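Local structure of N-acetylneuraminate lyase (Peptoclostridium difficile, 4WOZ) at residues A21-F26 against T219-G224; N62-T67 against Q281-A286; P206-G211 against Q229-T234. The protein is a lyase of the dihydrodipicolinate synthetase family, built as a TIM barrel and found here as an assembly of four chains. All coordinates share one frame; numbering follows the deposited sequence.

Contact 1: A21-F26 against T219-G224; sequences ALLVSF and TFNVNG
N221 reaches across to A21, L22 and L23 with a single side chain, and following it outward from the helix 220-235 shows how one buried amide can serve two backbone carbonyls and a neighbouring side chain. Its CB lies toward L23, whose methyl is doubtfully placed. At the next atom CG swings beside the backbone N (chi1 -76°), which carries the amide away from its own helix toward the end of strand 17-21. The amide then divides its two atoms between different tasks. OD1 faces the backbone of L22, 3.9 Å from L22 CA, and its polar partner is N44 ND2 on helix 34-48. ND2 turns toward the strand and donates to the carbonyl of A21, with N221 ND2 and A21 O 2.7 Å apart and the hydrogen bond bent only to 162°; it also donates to S218 O, just after strand 214-217. The exact length of the bond to A21 is doubtful, because the model places ND2 too near the L23 methyl. The L23 side chain points toward the helix and packs in addition on T59 and on I265 of helix 261-271.

Strands 17-21 and 214-217 are the first and last of the eight-stranded barrel, and A21 shares backbone hydrogen bonds with G217 across that seam. T219 O accepts from both V222 N and N223 N. Chemically, a carboxamide suits the place: its NH2 group meets two backbone carbonyls while its oxygen takes an N-H from helix 34-48, so the buried amide is probably satisfied at both ends, tying the closing seam of the barrel to the helices outside it.

Contact 2: N62-T67 against Q281-A286; sequences NFMLST and QPMKEA
M64 and M283 lean toward each other across this contact, and their thioether chains cross at a slant instead of running alongside. M64 leaves its short 3-10 turn with CG beside the backbone N and stays extended through chi2 (-178°); only at chi3 (90°) does it bend, turning its last methyl aside from the line of the chain. The bend separates the partners of sulfur and methyl. M64 SD receives the end of M283, 3.3 Å from M283 CE, so a sulfur meets a methyl. M64 CE meets the Q281-P282 peptide, packing 3.4 Å from P282 CD, tighter than usual for two carbons, and 3.0 Å from Q281 O.

That peptide is cis, which explains why one methyl can touch both atoms: the carbonyl oxygen of Q281 and the CD corner of the proline ring lie on the same side of the peptide bond. Q281 O is buried here without a hydrogen-bonding partner in the model; its neighbour across the contact is the M64 methyl, whose hydrogens are probably slightly polarised by the adjoining sulfur. The interaction is otherwise apolar.

Both segments lie in connecting regions that pack against the second subunit. Residues 62-67 lie in the connection from strand 52-55 to helix 67-81, whose N-cap is S66, and residues 281-286 run between helices 261-271 and 288-301. M283 also packs on Y262 of helix 261-271, while V94, L96 and F124 of the second subunit cover M64, P282 and M283 respectively. Farther along, K284 forms salt bridges to D125 and E127 of that same subunit.

Contact 3: P206-G211 against Q229-T234; sequences PATVLG and QIFELT
I230 O is gripped twice by T234, the residue whose methyl group meets T208 across the contact. The backbone T234 N supplies the ordinary helical bond at 3.1 Å, and the hydroxyl T234 OG1 adds a second at 2.8 Å to I230 O. The two donors come from opposite faces of the carbonyl plane, the hydroxyl tilted 29° out of it. Placing OG1 beside its own backbone N (chi1 -62°) leaves CG2 anti to that N and aimed at the other helix.

T208 repeats the pattern. Its hydroxyl turns back within its own helix and donates to M204 O, and its methyl faces outward. Two threonines thus present carbon to each other: T208 CG2 and T234 CG2 stand 3.3 Å apart, a close approach for methyl groups, with the side chains crossing at an angle. T208 OG1 meanwhile lies at the edge of the F231 ring, near its plane, 3.4 Å from F231 CD1. T208 CG2 instead lies above the ring plane, just beyond the rim, 3.7 Å from F231 CD1.

The helices joined in this way, 204-209 and 220-235, are successive outer helices of the barrel, separated in the chain by strand 214-217. Helix 181-190 packs against A207 and L210, and helix 239-259 covers I230 and T234 through V245 and A242. Beyond helix 204-209 lies the third subunit, whose P206, I239 and L243 pack on P206, V209 and L210.

How the contacts relate
Helix 220-235 joins contacts 1 and 3: its early part serves contact 1 and a later part serves contact 3, with centres about 21 Å apart. Contacts 1 and 2 touch directly, F26 CZ lying 3.5 Å from L65 CD2, and their centres are about 15 Å apart. Contacts 2 and 3 lie on opposite sides of the chain's centre, about 33 Å between centres, and face different neighbouring subunits. Both segments of contact 1, and 62-67 of contact 2, follow the C-terminal ends of barrel strands, the end where TIM-barrel enzymes carry their active sites; 281-286 is a loop after helix 261-271, whereas contact 3 joins later parts of two outer helices.

Contact 1: A21-F26 against T219-G224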
loop_
_atom_site.group_PDB
_atom_site.type_symbol
_atom_site.label_atom_id
_atom_site.label_comp_id
_atom_site.label_asym_id
_atom_site.label_seq_id
_atom_site.Cartn_x
_atom_site.Cartn_y
_atom_site.Cartn_z
ATOM N N ALA A 21 12.710 -17.996 -17.694
ATOM C CA ALA A 21 11.280 -18.199 -17.499
ATOM C C ALA A 21 10.782 -18.206 -18.946
ATOM O O ALA A 21 10.661 -17.164 -19.578
ATOM C CB ALA A 21 10.669 -17.032 -16.714
ATOM N N LEU A 22 10.526 -19.397 -19.468
ATOM C CA LEU A 22 10.107 -19.572 -20.849
ATOM C C LEU A 22 8.871 -18.808 -21.314
ATOM O O LEU A 22 7.809 -18.870 -20.693
ATOM C CB LEU A 22 9.904 -21.062 -21.134
ATOM C CG LEU A 22 9.650 -21.461 -22.590
ATOM C CD1 LEU A 22 10.898 -21.186 -23.422
ATOM C CD2 LEU A 22 9.282 -22.937 -22.663
ATOM N N LEU A 23 9.024 -18.086 -22.420
ATOM C CA LEU A 23 7.909 -17.358 -23.009
ATOM C C LEU A 23 7.290 -18.299 -24.022
ATOM O O LEU A 23 7.938 -19.227 -24.499
ATOM C CB LEU A 23 8.367 -16.084 -23.727
ATOM C CG LEU A 23 8.593 -14.842 -22.866
ATOM C CD1 LEU A 23 9.987 -14.887 -22.280
ATOM C CD2 LEU A 23 8.427 -13.595 -23.708
ATOM N N VAL A 24 6.026 -18.066 -24.340
ATOM C CA VAL A 24 5.330 -18.903 -25.297
ATOM C C VAL A 24 5.033 -18.088 -26.550
ATOM O O VAL A 24 4.917 -16.864 -26.492
ATOM C CB VAL A 24 4.024 -19.447 -24.689
ATOM C CG1 VAL A 24 3.220 -20.200 -25.743
ATOM C CG2 VAL A 24 4.356 -20.368 -23.513
ATOM N N SER A 25 4.932 -18.771 -27.684
ATOM C CA SER A 25 4.649 -18.105 -28.945
ATOM C C SER A 25 3.156 -18.207 -29.239
ATOM O O SER A 25 2.552 -19.262 -29.056
ATOM C CB SER A 25 5.454 -18.757 -30.074
ATOM O OG SER A 25 5.210 -18.115 -31.313
ATOM N N PHE A 26 2.570 -17.101 -29.682
ATOM C CA PHE A 26 1.149 -17.049 -30.013
ATOM C C PHE A 26 0.991 -16.328 -31.341
ATOM O O PHE A 26 1.785 -15.444 -31.666
ATOM C CB PHE A 26 0.369 -16.265 -28.948
ATOM C CG PHE A 26 0.359 -16.912 -27.595
ATOM C CD1 PHE A 26 -0.349 -18.091 -27.379
ATOM C CD2 PHE A 26 1.054 -16.341 -26.536
ATOM C CE1 PHE A 26 -0.362 -18.695 -26.122
ATOM C CE2 PHE A 26 1.048 -16.936 -25.275
ATOM C CZ PHE A 26 0.338 -18.115 -25.068
ATOM N N THR A 219 13.881 -12.022 -18.607
ATOM C CA THR A 219 14.748 -11.361 -19.575
ATOM C C THR A 219 15.879 -12.240 -20.074
ATOM O O THR A 219 16.554 -11.889 -21.040
ATOM C CB THR A 219 15.354 -10.058 -19.015
ATOM O OG1 THR A 219 16.290 -10.360 -17.972
ATOM C CG2 THR A 219 14.252 -9.157 -18.477
ATOM N N PHE A 220 16.075 -13.384 -19.422
ATOM C CA PHE A 220 17.125 -14.318 -19.821
ATOM C C PHE A 220 16.825 -14.926 -21.194
ATOM O O PHE A 220 17.722 -15.438 -21.861
ATOM C CB PHE A 220 17.278 -15.425 -18.768
ATOM C CG PHE A 220 17.699 -14.921 -17.407
ATOM C CD1 PHE A 220 17.959 -13.572 -17.190
ATOM C CD2 PHE A 220 17.808 -15.799 -16.335
ATOM C CE1 PHE A 220 18.319 -13.102 -15.922
ATOM C CE2 PHE A 220 18.166 -15.343 -15.065
ATOM C CZ PHE A 220 18.422 -13.992 -14.858
ATOM N N ASN A 221 15.564 -14.875 -21.613
ATOM C CA ASN A 221 15.186 -15.396 -22.924
ATOM C C ASN A 221 15.944 -14.659 -24.030
ATOM O O ASN A 221 16.197 -15.226 -25.096
ATOM C CB ASN A 221 13.683 -15.233 -23.155
ATOM C CG ASN A 221 12.862 -16.250 -22.396
ATOM O OD1 ASN A 221 12.649 -17.367 -22.866
ATOM N ND2 ASN A 221 12.405 -15.872 -21.208
ATOM N N VAL A 222 16.299 -13.400 -23.781
ATOM C CA VAL A 222 17.025 -12.606 -24.772
ATOM C C VAL A 222 18.345 -12.053 -24.252
ATOM O O VAL A 222 19.152 -11.534 -25.033
ATOM C CB VAL A 222 16.196 -11.389 -25.263
ATOM C CG1 VAL A 222 14.998 -11.853 -26.067
ATOM C CG2 VAL A 222 15.751 -10.543 -24.064
ATOM N N ASN A 223 18.568 -12.164 -22.945
ATOM C CA ASN A 223 19.781 -11.622 -22.345
ATOM C C ASN A 223 20.545 -12.658 -21.518
ATOM O O ASN A 223 21.301 -12.297 -20.621
ATOM C CB ASN A 223 19.402 -10.415 -21.469
ATOM C CG ASN A 223 20.577 -9.499 -21.181
ATOM O OD1 ASN A 223 21.360 -9.182 -22.074
ATOM N ND2 ASN A 223 20.690 -9.048 -19.929
ATOM N N GLY A 224 20.345 -13.933 -21.841
ATOM C CA GLY A 224 20.998 -15.014 -21.119
ATOM C C GLY A 224 22.509 -14.928 -20.984
ATOM O O GLY A 224 23.071 -15.320 -19.954
#

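Contact 2: N62-T67 against Q281-A286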
loop_
_atom_site.group_PDB
_atom_site.type_symbol
_atom_site.label_atom_id
_atom_site.label_comp_id
_atom_site.label_asym_id
_atom_site.label_seq_id
_atom_site.Cartn_x
_atom_site.Cartn_y
_atom_site.Cartn_z
ATOM N N ASN A 62 1.195 -17.987 -18.519
ATOM C CA ASN A 62 0.504 -19.159 -17.989
ATOM C C ASN A 62 -0.937 -18.913 -17.542
ATOM O O ASN A 62 -1.853 -19.634 -17.930
ATOM C CB ASN A 62 1.292 -19.713 -16.803
ATOM C CG ASN A 62 0.670 -20.964 -16.226
ATOM O OD1 ASN A 62 0.674 -22.019 -16.862
ATOM N ND2 ASN A 62 0.124 -20.854 -15.020
ATOM N N PHE A 63 -1.124 -17.890 -16.722
ATOM C CA PHE A 63 -2.436 -17.565 -16.176
ATOM C C PHE A 63 -3.482 -17.051 -17.159
ATOM O O PHE A 63 -4.583 -16.680 -16.759
ATOM C CB PHE A 63 -2.246 -16.583 -15.030
ATOM C CG PHE A 63 -1.264 -17.062 -14.005
ATOM C CD1 PHE A 63 -1.574 -18.137 -13.180
ATOM C CD2 PHE A 63 -0.010 -16.470 -13.898
ATOM C CE1 PHE A 63 -0.651 -18.622 -12.261
ATOM C CE2 PHE A 63 0.926 -16.945 -12.982
ATOM C CZ PHE A 63 0.604 -18.025 -12.161
ATOM N N MET A 64 -3.139 -17.034 -18.442
ATOM C CA MET A 64 -4.062 -16.600 -19.483
ATOM C C MET A 64 -4.347 -17.794 -20.386
ATOM O O MET A 64 -4.976 -17.660 -21.435
ATOM C CB MET A 64 -3.448 -15.474 -20.321
ATOM C CG MET A 64 -3.146 -14.199 -19.550
ATOM S SD MET A 64 -2.467 -12.907 -20.623
ATOM C CE MET A 64 -3.954 -12.108 -21.141
ATOM N N LEU A 65 -3.884 -18.966 -19.968
ATOM C CA LEU A 65 -4.061 -20.175 -20.764
ATOM C C LEU A 65 -4.972 -21.210 -20.128
ATOM O O LEU A 65 -5.112 -21.265 -18.908
ATOM C CB LEU A 65 -2.697 -20.813 -21.033
ATOM C CG LEU A 65 -1.662 -19.876 -21.659
ATOM C CD1 LEU A 65 -0.335 -20.603 -21.828
ATOM C CD2 LEU A 65 -2.181 -19.377 -22.997
ATOM N N SER A 66 -5.583 -22.037 -20.971
ATOM C CA SER A 66 -6.463 -23.099 -20.500
ATOM C C SER A 66 -5.566 -24.237 -20.033
ATOM O O SER A 66 -4.402 -24.321 -20.431
ATOM C CB SER A 66 -7.364 -23.590 -21.633
ATOM O OG SER A 66 -6.586 -24.086 -22.710
ATOM N N THR A 67 -6.104 -25.112 -19.194
ATOM C CA THR A 67 -5.325 -26.223 -18.677
ATOM C C THR A 67 -4.741 -27.098 -19.796
ATOM O O THR A 67 -3.621 -27.592 -19.675
ATOM C CB THR A 67 -6.172 -27.079 -17.721
ATOM O OG1 THR A 67 -5.343 -28.071 -17.101
ATOM C CG2 THR A 67 -7.301 -27.764 -18.475
ATOM N N GLN A 281 -4.281 -11.497 -25.751
ATOM C CA GLN A 281 -5.153 -10.414 -25.306
ATOM C C GLN A 281 -5.634 -10.773 -23.901
ATOM O O GLN A 281 -5.709 -11.951 -23.555
ATOM C CB GLN A 281 -6.354 -10.275 -26.248
ATOM C CG GLN A 281 -6.040 -9.684 -27.620
ATOM C CD GLN A 281 -5.573 -8.243 -27.539
ATOM O OE1 GLN A 281 -5.863 -7.543 -26.572
ATOM N NE2 GLN A 281 -4.859 -7.789 -28.565
ATOM N N PRO A 282 -5.998 -9.771 -23.083
ATOM C CA PRO A 282 -5.998 -8.335 -23.374
ATOM C C PRO A 282 -4.648 -7.611 -23.387
ATOM O O PRO A 282 -4.609 -6.381 -23.323
ATOM C CB PRO A 282 -6.946 -7.782 -22.315
ATOM C CG PRO A 282 -6.639 -8.647 -21.142
ATOM C CD PRO A 282 -6.590 -10.031 -21.759
ATOM N N MET A 283 -3.542 -8.350 -23.437
ATOM C CA MET A 283 -2.243 -7.693 -23.522
ATOM C C MET A 283 -2.243 -7.119 -24.933
ATOM O O MET A 283 -2.474 -7.838 -25.897
ATOM C CB MET A 283 -1.094 -8.689 -23.331
ATOM C CG MET A 283 -0.784 -8.983 -21.862
ATOM S SD MET A 283 0.723 -9.932 -21.621
ATOM C CE MET A 283 0.235 -11.032 -20.307
ATOM N N LYS A 284 -1.999 -5.822 -25.046
ATOM C CA LYS A 284 -2.039 -5.146 -26.336
ATOM C C LYS A 284 -1.055 -5.617 -27.395
ATOM O O LYS A 284 0.085 -5.983 -27.105
ATOM C CB LYS A 284 -1.851 -3.640 -26.147
ATOM C CG LYS A 284 -0.408 -3.228 -25.905
ATOM C CD LYS A 284 -0.275 -1.723 -25.730
ATOM C CE LYS A 284 -0.986 -1.254 -24.473
ATOM N NZ LYS A 284 -0.763 0.189 -24.218
ATOM N N GLU A 285 -1.521 -5.595 -28.637
ATOM C CA GLU A 285 -0.694 -5.955 -29.771
ATOM C C GLU A 285 0.233 -4.748 -29.867
ATOM O O GLU A 285 -0.196 -3.622 -29.615
ATOM C CB GLU A 285 -1.561 -6.062 -31.024
ATOM C CG GLU A 285 -0.876 -6.683 -32.221
ATOM C CD GLU A 285 -1.727 -6.597 -33.474
ATOM O OE1 GLU A 285 -2.922 -6.963 -33.414
ATOM O OE2 GLU A 285 -1.200 -6.165 -34.518
ATOM N N ALA A 286 1.497 -4.966 -30.212
ATOM C CA ALA A 286 2.439 -3.855 -30.309
ATOM C C ALA A 286 2.017 -2.849 -31.375
ATOM O O ALA A 286 1.620 -3.227 -32.474
ATOM C CB ALA A 286 3.840 -4.380 -30.617
#

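Contact 3: P206-G211 against Q229-T234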
loop_
_atom_site.group_PDB
_atom_site.type_symbol
_atom_site.label_atom_id
_atom_site.label_comp_id
_atom_site.label_asym_id
_atom_site.label_seq_id
_atom_site.Cartn_x
_atom_site.Cartn_y
_atom_site.Cartn_z
ATOM N N PRO A 206 23.245 -7.836 -6.688
ATOM C CA PRO A 206 23.125 -7.819 -5.226
ATOM C C PRO A 206 22.562 -9.111 -4.636
ATOM O O PRO A 206 22.877 -9.471 -3.503
ATOM C CB PRO A 206 22.230 -6.603 -4.959
ATOM C CG PRO A 206 21.436 -6.457 -6.231
ATOM C CD PRO A 206 22.473 -6.738 -7.294
ATOM N N ALA A 207 21.735 -9.818 -5.396
ATOM C CA ALA A 207 21.168 -11.057 -4.889
ATOM C C ALA A 207 22.237 -12.150 -4.878
ATOM O O ALA A 207 22.292 -12.973 -3.965
ATOM C CB ALA A 207 19.983 -11.482 -5.745
ATOM N N THR A 208 23.089 -12.154 -5.897
ATOM C CA THR A 208 24.143 -13.151 -5.983
ATOM C C THR A 208 25.134 -12.992 -4.838
ATOM O O THR A 208 25.610 -13.986 -4.294
ATOM C CB THR A 208 24.891 -13.074 -7.333
ATOM O OG1 THR A 208 23.959 -13.283 -8.404
ATOM C CG2 THR A 208 25.957 -14.154 -7.411
ATOM N N VAL A 209 25.437 -11.752 -4.462
ATOM C CA VAL A 209 26.372 -11.524 -3.367
ATOM C C VAL A 209 25.794 -12.036 -2.042
ATOM O O VAL A 209 26.534 -12.277 -1.088
ATOM C CB VAL A 209 26.753 -10.023 -3.232
ATOM C CG1 VAL A 209 25.534 -9.180 -2.917
ATOM C CG2 VAL A 209 27.774 -9.849 -2.139
ATOM N N LEU A 210 24.474 -12.212 -1.988
ATOM C CA LEU A 210 23.836 -12.716 -0.775
ATOM C C LEU A 210 23.759 -14.243 -0.772
ATOM O O LEU A 210 23.137 -14.847 0.105
ATOM C CB LEU A 210 22.440 -12.103 -0.601
ATOM C CG LEU A 210 22.472 -10.631 -0.169
ATOM C CD1 LEU A 210 21.052 -10.096 -0.003
ATOM C CD2 LEU A 210 23.241 -10.497 1.144
ATOM N N GLY A 211 24.398 -14.862 -1.759
ATOM C CA GLY A 211 24.435 -16.312 -1.828
ATOM C C GLY A 211 23.347 -17.105 -2.538
ATOM O O GLY A 211 23.232 -18.306 -2.284
ATOM N N GLN A 229 27.120 -13.827 -17.333
ATOM C CA GLN A 229 28.335 -13.082 -17.009
ATOM C C GLN A 229 28.207 -12.440 -15.624
ATOM O O GLN A 229 29.140 -12.482 -14.825
ATOM C CB GLN A 229 28.610 -11.998 -18.061
ATOM C CG GLN A 229 28.741 -12.530 -19.484
ATOM C CD GLN A 229 29.042 -11.436 -20.500
ATOM O OE1 GLN A 229 28.394 -10.386 -20.513
ATOM N NE2 GLN A 229 30.020 -11.686 -21.365
ATOM N N ILE A 230 27.047 -11.856 -15.331
ATOM C CA ILE A 230 26.837 -11.225 -14.030
ATOM C C ILE A 230 27.007 -12.246 -12.911
ATOM O O ILE A 230 27.742 -12.013 -11.961
ATOM C CB ILE A 230 25.417 -10.598 -13.909
ATOM C CG1 ILE A 230 25.273 -9.427 -14.887
ATOM C CG2 ILE A 230 25.181 -10.103 -12.479
ATOM C CD1 ILE A 230 23.883 -8.842 -14.940
ATOM N N PHE A 231 26.321 -13.375 -13.036
ATOM C CA PHE A 231 26.389 -14.432 -12.032
ATOM C C PHE A 231 27.815 -14.964 -11.870
ATOM O O PHE A 231 28.354 -15.007 -10.769
ATOM C CB PHE A 231 25.444 -15.572 -12.432
ATOM C CG PHE A 231 25.159 -16.550 -11.326
ATOM C CD1 PHE A 231 24.475 -16.147 -10.181
ATOM C CD2 PHE A 231 25.571 -17.876 -11.431
ATOM C CE1 PHE A 231 24.204 -17.053 -9.150
ATOM C CE2 PHE A 231 25.306 -18.796 -10.404
ATOM C CZ PHE A 231 24.620 -18.381 -9.262
ATOM N N GLU A 232 28.433 -15.352 -12.977
ATOM C CA GLU A 232 29.783 -15.901 -12.937
ATOM C C GLU A 232 30.888 -14.926 -12.526
ATOM O O GLU A 232 31.815 -15.310 -11.814
ATOM C CB GLU A 232 30.093 -16.574 -14.276
ATOM C CG GLU A 232 29.482 -17.971 -14.345
ATOM C CD GLU A 232 29.545 -18.602 -15.720
ATOM O OE1 GLU A 232 30.441 -18.239 -16.510
ATOM O OE2 GLU A 232 28.702 -19.478 -16.004
ATOM N N LEU A 233 30.802 -13.674 -12.961
ATOM C CA LEU A 233 31.808 -12.698 -12.559
ATOM C C LEU A 233 31.703 -12.511 -11.044
ATOM O O LEU A 233 32.717 -12.420 -10.345
ATOM C CB LEU A 233 31.570 -11.357 -13.256
ATOM C CG LEU A 233 31.979 -11.277 -14.730
ATOM C CD1 LEU A 233 31.331 -10.058 -15.369
ATOM C CD2 LEU A 233 33.508 -11.215 -14.843
ATOM N N THR A 234 30.468 -12.461 -10.542
ATOM C CA THR A 234 30.232 -12.287 -9.114
ATOM C C THR A 234 30.815 -13.451 -8.312
ATOM O O THR A 234 31.535 -13.238 -7.343
ATOM C CB THR A 234 28.718 -12.166 -8.791
ATOM O OG1 THR A 234 28.175 -11.005 -9.438
ATOM C CG2 THR A 234 28.509 -12.028 -7.286
#